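Local coordinates for cellulose synthase 1 (Gluconacetobacter xylinus, PDB 4I86), which is the C-terminal regulatory PilZ domain of a cellulose synthase, a small antiparallel beta-barrel with a C-terminal helix, and probably binds cyclic di-GMP, at residues I27-V32 with V43-A49; L51-V57 with P71-A77; K6-H10 with L36-G40. One frame throughout, in Å; residues are numbered along the deposited sequence.

Overall arrangement
Interactions 1 and 2 secure two successive beta hairpins of the same antiparallel sheet, whereas interaction 3 ties the N-terminal tail to the loop between strands 28-36 and 40-44. Interaction 1 lies largely at the surface and has a single bridged pair, giving way to an apolar cluster; interaction 2 is partly buried and laced by four backbone bonds. The two, centres about 12 Å apart, meet where Met45 packs on Ile74, and Trp47 on Ile74, Val57 and Ala77. Interaction 3, also partly buried, is loop against loop, with one backbone bond and a buried methionine among polar groups. Its centre is about 17 Å from that of interaction 2 and, across the chain's centre, about 22 Å from interaction 1's.

Interaction 1: residues I27-V32 with V43-A49; sequences IIVTGV and VKMSWPA
Val32 and Lys44 are the bridged pair at the open end of the antiparallel beta hairpin formed by strands 28-36 and 40-44 of the PilZ domain. Two backbone bonds make the pair: Val32 N donates to Lys44 O at 3.1 Å, and Lys44 N donates to Val32 O at 2.6 Å. The Val32 CG2 methyl lies beside Lys44 CB, both side chains pointing the same way before the lysine chain runs off extended.

The backbones remain close at Gly31, whose CA sits 3.2 Å from Lys44 O. They then diverge, and apolar side chains fill the widening gap. Val29 divides its branches: CG1 meets Pro48 CD at 3.9 Å and also lies near Ser46 O, while CG2 comes to the edge of the Trp47 indole and near the Met45 CE methyl. Val29 also touches Val20 of strand 17-22, which reaches Trp47 as well.

Ile27 completes the apolar cluster from the loop before strand 28-36. At chi1 -57° its CG2 methyl lies anti to the backbone N, and this is the branch over the indole; CD1 lies by Trp47 CZ2 and near Ala49 CB. CG2 also touches Pro48 CG at 3.6 Å. The contact of Ile27 with Trp47 is a CH-pi interaction: Ile27 CG2 stands 3.9 Å from the centroid of the six-membered Trp47 ring, only 16° off the ring normal.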
# COMPACT_ATOMS: atom_id res chain seq x y z
N ILE A 27 -15.12 3.82 2.63
CA ILE A 27 -14.78 2.74 1.70
C ILE A 27 -13.77 1.77 2.32
O ILE A 27 -12.79 2.18 2.95
CB ILE A 27 -14.21 3.30 0.38
CG1 ILE A 27 -15.22 4.25 -0.28
CG2 ILE A 27 -13.84 2.17 -0.57
CD1 ILE A 27 -14.65 5.03 -1.47
N ILE A 28 -14.04 0.48 2.14
CA ILE A 28 -13.17 -0.59 2.61
C ILE A 28 -13.18 -1.74 1.63
O ILE A 28 -14.26 -2.29 1.32
CB ILE A 28 -13.62 -1.15 3.97
CG1 ILE A 28 -13.61 -0.06 5.05
CG2 ILE A 28 -12.75 -2.35 4.36
CD1 ILE A 28 -13.96 -0.61 6.41
N VAL A 29 -12.01 -2.13 1.14
CA VAL A 29 -11.93 -3.24 0.19
C VAL A 29 -10.78 -4.15 0.54
O VAL A 29 -9.91 -3.79 1.34
CB VAL A 29 -11.77 -2.75 -1.28
CG1 VAL A 29 -12.86 -1.74 -1.62
CG2 VAL A 29 -10.39 -2.14 -1.48
N THR A 30 -10.77 -5.32 -0.07
CA THR A 30 -9.74 -6.32 0.13
C THR A 30 -9.10 -6.61 -1.23
O THR A 30 -9.70 -6.30 -2.26
CB THR A 30 -10.36 -7.60 0.75
OG1 THR A 30 -10.97 -7.26 2.01
CG2 THR A 30 -9.31 -8.66 0.99
N GLY A 31 -7.90 -7.19 -1.23
CA GLY A 31 -7.17 -7.45 -2.47
C GLY A 31 -5.88 -8.20 -2.20
O GLY A 31 -5.65 -8.63 -1.07
N VAL A 32 -5.07 -8.41 -3.24
CA VAL A 32 -3.72 -8.92 -3.05
C VAL A 32 -2.72 -8.00 -3.74
O VAL A 32 -3.04 -7.36 -4.74
CB VAL A 32 -3.52 -10.38 -3.57
CG1 VAL A 32 -4.30 -11.37 -2.73
CG2 VAL A 32 -3.88 -10.48 -5.04
N VAL A 43 -1.72 -2.99 -6.26
CA VAL A 43 -2.60 -4.01 -5.68
C VAL A 43 -3.71 -4.49 -6.62
O VAL A 43 -4.39 -3.68 -7.26
CB VAL A 43 -3.28 -3.49 -4.39
CG1 VAL A 43 -4.07 -4.61 -3.70
CG2 VAL A 43 -2.24 -2.88 -3.43
N LYS A 44 -3.90 -5.80 -6.69
CA LYS A 44 -5.06 -6.34 -7.41
C LYS A 44 -6.31 -6.11 -6.56
O LYS A 44 -6.48 -6.73 -5.50
CB LYS A 44 -4.90 -7.82 -7.73
CG LYS A 44 -5.96 -8.36 -8.71
CD LYS A 44 -5.71 -9.84 -9.01
CE LYS A 44 -7.00 -10.57 -9.40
NZ LYS A 44 -6.80 -12.05 -9.47
N MET A 45 -7.18 -5.22 -7.01
CA MET A 45 -8.31 -4.80 -6.21
C MET A 45 -9.28 -3.99 -7.04
O MET A 45 -8.93 -3.51 -8.12
CB MET A 45 -7.81 -3.95 -5.03
CG MET A 45 -7.09 -2.68 -5.46
SD MET A 45 -6.84 -1.52 -4.09
CE MET A 45 -8.11 -0.30 -4.42
N SER A 46 -10.50 -3.82 -6.53
CA SER A 46 -11.51 -3.02 -7.20
C SER A 46 -12.02 -1.90 -6.30
O SER A 46 -12.72 -2.15 -5.32
CB SER A 46 -12.67 -3.89 -7.69
OG SER A 46 -12.20 -4.98 -8.47
N TRP A 47 -11.67 -0.66 -6.66
CA TRP A 47 -12.07 0.54 -5.93
C TRP A 47 -13.43 1.04 -6.43
O TRP A 47 -13.60 1.30 -7.63
CB TRP A 47 -11.00 1.63 -6.10
CG TRP A 47 -11.06 2.79 -5.14
CD1 TRP A 47 -11.39 4.08 -5.43
CD2 TRP A 47 -10.75 2.76 -3.73
NE1 TRP A 47 -11.33 4.85 -4.29
CE2 TRP A 47 -10.93 4.07 -3.24
CE3 TRP A 47 -10.34 1.75 -2.85
CZ2 TRP A 47 -10.71 4.40 -1.90
CZ3 TRP A 47 -10.13 2.08 -1.51
CH2 TRP A 47 -10.31 3.39 -1.06
N PRO A 48 -14.41 1.18 -5.51
CA PRO A 48 -15.82 1.45 -5.85
C PRO A 48 -16.17 2.93 -6.00
O PRO A 48 -17.27 3.33 -5.62
CB PRO A 48 -16.57 0.89 -4.64
CG PRO A 48 -15.62 1.18 -3.50
CD PRO A 48 -14.23 0.96 -4.06
N ALA A 49 -15.26 3.73 -6.53
CA ALA A 49 -15.57 5.12 -6.80
C ALA A 49 -14.58 5.66 -7.81
O ALA A 49 -13.54 5.05 -8.05
CB ALA A 49 -15.54 5.94 -5.52

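Interaction 2: residues L51-V57 with P71-A77; sequences LSGPTPV and PARIIRA
Thr55 and Ile74 pair across the antiparallel hairpin of strands 55-63 and 66-77, donating to each other's carbonyls. Thr55 N reaches Ile74 O at 2.9 Å, and Ile74 N returns to Thr55 O at 2.8 Å. Val57 and Ala72 form the next hydrogen-bonded pair. There Val57 N meets Ala72 O at 2.8 Å and Ala72 N meets Val57 O at 2.9 Å. The short strand segments run antiparallel, their directions 140° apart.

The tightly packed side is that of Thr55, Val57, Ala72 and Ile74. Ile74 is central to it: CG1 lies anti to the backbone N (chi1 -173°) and reaches toward Leu51, while CG2 turns back against Thr55 CB at 3.6 Å and Val57 CG1. Leu51 comes in from the loop and lies across the isoleucine, CD1 near CG2 and CD2 near CG1, and its CD2 also touches Ala77 CB at 3.8 Å. Thr55 OG1 bonds to Gly53 O, clasping the turn that leads into the strand.

The other side is looser and largely solvent-exposed. Pro56 faces Arg73 in the non-hydrogen-bonded pair between the two bonded ones, and the arginine chain passes Pro56 before its CD comes to Pro54 CB at 4.1 Å. The guanidinium end leads away. Pro54 CG also brushes Ile75 CG2.

Strand 82-86 lies along the other edge of strand 66-77, with a classic beta bulge where Ile75 and Arg76 both face Ile83. Val57 and Ile74 pack on Phe84 of strand 82-86, while strand 17-22 pairs with strand 55-63 on its far side.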
# COMPACT_ATOMS: atom_id res chain seq x y z
N LEU A 51 -11.77 8.22 -8.79
CA LEU A 51 -10.77 8.99 -8.09
C LEU A 51 -10.75 10.42 -8.62
O LEU A 51 -10.50 10.63 -9.81
CB LEU A 51 -9.39 8.37 -8.30
CG LEU A 51 -8.63 7.88 -7.08
CD1 LEU A 51 -9.45 8.10 -5.81
CD2 LEU A 51 -8.27 6.41 -7.24
N SER A 52 -11.01 11.39 -7.76
CA SER A 52 -10.64 12.76 -8.10
C SER A 52 -9.14 12.76 -8.37
O SER A 52 -8.67 13.15 -9.45
CB SER A 52 -10.93 13.72 -6.94
OG SER A 52 -9.94 14.75 -6.89
N GLY A 53 -8.39 12.29 -7.38
CA GLY A 53 -6.94 12.16 -7.47
C GLY A 53 -6.41 11.53 -6.20
O GLY A 53 -7.15 10.84 -5.49
N PRO A 54 -5.12 11.77 -5.89
CA PRO A 54 -4.47 11.26 -4.67
C PRO A 54 -5.37 11.30 -3.42
O PRO A 54 -5.64 12.38 -2.88
CB PRO A 54 -3.27 12.19 -4.52
CG PRO A 54 -2.89 12.52 -5.96
CD PRO A 54 -4.19 12.53 -6.75
N THR A 55 -5.82 10.13 -2.97
CA THR A 55 -6.81 10.02 -1.89
C THR A 55 -6.26 9.20 -0.73
O THR A 55 -5.89 8.05 -0.92
CB THR A 55 -8.10 9.34 -2.41
OG1 THR A 55 -8.77 10.22 -3.31
CG2 THR A 55 -9.04 8.97 -1.26
N PRO A 56 -6.21 9.80 0.48
CA PRO A 56 -5.59 9.17 1.65
C PRO A 56 -6.33 7.93 2.14
O PRO A 56 -7.56 7.93 2.30
CB PRO A 56 -5.59 10.27 2.72
CG PRO A 56 -6.54 11.29 2.24
CD PRO A 56 -6.60 11.20 0.74
N VAL A 57 -5.55 6.88 2.37
CA VAL A 57 -6.08 5.58 2.80
C VAL A 57 -5.15 4.96 3.85
O VAL A 57 -4.07 5.49 4.14
CB VAL A 57 -6.18 4.57 1.63
CG1 VAL A 57 -7.03 5.13 0.47
CG2 VAL A 57 -4.79 4.15 1.14
N PRO A 71 -0.14 4.23 6.28
CA PRO A 71 -0.90 5.29 5.60
C PRO A 71 -0.41 5.39 4.16
O PRO A 71 0.75 5.09 3.87
CB PRO A 71 -0.51 6.57 6.35
CG PRO A 71 0.07 6.10 7.65
CD PRO A 71 0.72 4.76 7.34
N ALA A 72 -1.30 5.82 3.27
CA ALA A 72 -0.93 5.92 1.88
C ALA A 72 -1.90 6.82 1.16
O ALA A 72 -2.83 7.37 1.76
CB ALA A 72 -0.87 4.54 1.22
N ARG A 73 -1.66 6.99 -0.13
CA ARG A 73 -2.57 7.72 -0.99
C ARG A 73 -2.85 6.85 -2.21
O ARG A 73 -1.90 6.41 -2.86
CB ARG A 73 -1.93 9.07 -1.39
CG ARG A 73 -2.28 10.21 -0.43
CD ARG A 73 -1.63 11.54 -0.77
NE ARG A 73 -0.28 11.65 -0.23
CZ ARG A 73 0.40 12.79 -0.09
NH1 ARG A 73 -0.15 13.96 -0.44
NH2 ARG A 73 1.63 12.77 0.42
N ILE A 74 -4.12 6.56 -2.49
CA ILE A 74 -4.41 5.89 -3.75
C ILE A 74 -4.32 6.94 -4.85
O ILE A 74 -4.84 8.05 -4.71
CB ILE A 74 -5.79 5.13 -3.77
CG1 ILE A 74 -5.93 4.33 -5.08
CG2 ILE A 74 -6.96 6.09 -3.58
CD1 ILE A 74 -6.94 3.19 -5.02
N ILE A 75 -3.61 6.63 -5.93
CA ILE A 75 -3.39 7.63 -6.97
C ILE A 75 -4.04 7.24 -8.30
O ILE A 75 -4.35 8.11 -9.12
CB ILE A 75 -1.87 7.94 -7.17
CG1 ILE A 75 -1.09 6.69 -7.55
CG2 ILE A 75 -1.28 8.59 -5.91
CD1 ILE A 75 0.31 6.97 -8.11
N ARG A 76 -4.25 5.95 -8.51
CA ARG A 76 -4.98 5.47 -9.68
C ARG A 76 -5.75 4.20 -9.36
O ARG A 76 -5.32 3.40 -8.52
CB ARG A 76 -4.03 5.19 -10.85
CG ARG A 76 -4.73 5.06 -12.20
CD ARG A 76 -4.00 4.08 -13.12
NE ARG A 76 -4.28 2.69 -12.78
CZ ARG A 76 -4.85 1.81 -13.60
NH1 ARG A 76 -5.20 2.18 -14.83
NH2 ARG A 76 -5.08 0.56 -13.20
N ALA A 77 -6.88 4.02 -10.03
CA ALA A 77 -7.69 2.81 -9.91
C ALA A 77 -8.25 2.41 -11.27
O ALA A 77 -8.96 3.20 -11.91
CB ALA A 77 -8.82 3.04 -8.90

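Interaction 3: residues K6-H10 with L36-G40; sequences KRNSH and LSMGG
Arg7 lays a face of its guanidinium over the backbone carbonyl of Met38: NH1 is 2.7 Å from Met38 O, yet the angle is too poor for a hydrogen bond. The chain, bent at chi2 (139°), crosses the methionine at about a right angle, and the Met38 CE methyl lies 3.9 Å from Arg7 NH1.

The firm link is a backbone one. Met38 N donates to Ser9 O at 2.6 Å, almost straight at 172° and in the carbonyl plane. Ser37 CB also crowds that oxygen, at 3.2 Å from Ser9 O. Met38 CG lies 3.6 Å from His10 ND1, the two side chains side by side, and Val97 of helix 91-105 touches the methionine. His10 in turn meets the Phe102 ring of that helix.

Within the loop, Ser37 OG accepts from Gly40 N at 3.1 Å and from Gly39 N at 3.3 Å, an ST motif and ST turn that hold the bend. Ser37 O is taken by Trp86 NE1.

Arg7 and Arg11 match the RxxxR motif, and Ser37 and Gly40 the (D/N)xSxxG motif; as in other PilZ domains, these probably form the cyclic di-GMP site.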
# COMPACT_ATOMS: atom_id res chain seq x y z
N LYS A 6 17.18 11.22 -3.70
CA LYS A 6 17.15 10.15 -4.68
C LYS A 6 16.86 8.81 -4.00
O LYS A 6 17.44 8.48 -2.96
CB LYS A 6 18.43 10.10 -5.52
CG LYS A 6 18.18 9.92 -7.02
CD LYS A 6 19.41 10.22 -7.87
CE LYS A 6 20.13 8.94 -8.26
NZ LYS A 6 21.20 9.18 -9.27
N ARG A 7 15.96 8.05 -4.60
CA ARG A 7 15.37 6.89 -3.95
C ARG A 7 15.38 5.65 -4.86
O ARG A 7 14.87 5.69 -5.99
CB ARG A 7 13.92 7.23 -3.58
CG ARG A 7 13.36 6.42 -2.43
CD ARG A 7 12.54 7.32 -1.51
NE ARG A 7 11.86 6.55 -0.47
CZ ARG A 7 10.56 6.63 -0.21
NH1 ARG A 7 10.03 5.89 0.76
NH2 ARG A 7 9.79 7.44 -0.92
N ASN A 8 15.98 4.56 -4.39
CA ASN A 8 15.87 3.30 -5.12
C ASN A 8 14.54 2.65 -4.77
O ASN A 8 14.12 2.69 -3.61
CB ASN A 8 17.05 2.37 -4.83
CG ASN A 8 18.13 2.43 -5.91
OD1 ASN A 8 17.85 2.68 -7.09
ND2 ASN A 8 19.38 2.19 -5.50
N SER A 9 13.86 2.08 -5.76
CA SER A 9 12.51 1.56 -5.52
C SER A 9 12.54 0.31 -4.65
O SER A 9 11.68 0.12 -3.78
CB SER A 9 11.78 1.27 -6.85
OG SER A 9 12.40 0.22 -7.57
N HIS A 10 13.54 -0.54 -4.87
CA HIS A 10 13.51 -1.87 -4.29
C HIS A 10 12.17 -2.51 -4.65
O HIS A 10 11.49 -3.09 -3.79
CB HIS A 10 13.71 -1.83 -2.76
CG HIS A 10 15.04 -1.29 -2.34
ND1 HIS A 10 15.26 0.04 -2.04
CD2 HIS A 10 16.25 -1.91 -2.20
CE1 HIS A 10 16.53 0.22 -1.73
NE2 HIS A 10 17.15 -0.94 -1.81
N LEU A 36 5.59 -4.30 -4.42
CA LEU A 36 5.78 -3.33 -3.36
C LEU A 36 7.12 -2.67 -3.63
O LEU A 36 8.01 -3.31 -4.15
CB LEU A 36 5.79 -4.01 -1.99
CG LEU A 36 4.42 -4.59 -1.59
CD1 LEU A 36 4.54 -5.54 -0.43
CD2 LEU A 36 3.49 -3.47 -1.22
N SER A 37 7.24 -1.40 -3.28
CA SER A 37 8.51 -0.71 -3.38
C SER A 37 8.63 0.25 -2.22
O SER A 37 7.68 0.44 -1.45
CB SER A 37 8.60 0.06 -4.70
OG SER A 37 7.50 0.95 -4.80
N MET A 38 9.80 0.88 -2.09
CA MET A 38 9.96 1.96 -1.13
C MET A 38 9.04 3.14 -1.46
O MET A 38 8.76 3.98 -0.61
CB MET A 38 11.43 2.42 -1.08
CG MET A 38 12.36 1.45 -0.35
SD MET A 38 11.82 0.97 1.31
CE MET A 38 11.63 2.57 2.12
N GLY A 39 8.55 3.21 -2.70
CA GLY A 39 7.69 4.31 -3.11
C GLY A 39 6.20 4.06 -2.83
O GLY A 39 5.46 4.97 -2.46
N GLY A 40 5.78 2.82 -3.01
CA GLY A 40 4.38 2.47 -2.81
C GLY A 40 4.03 1.03 -3.13
O GLY A 40 4.84 0.11 -2.95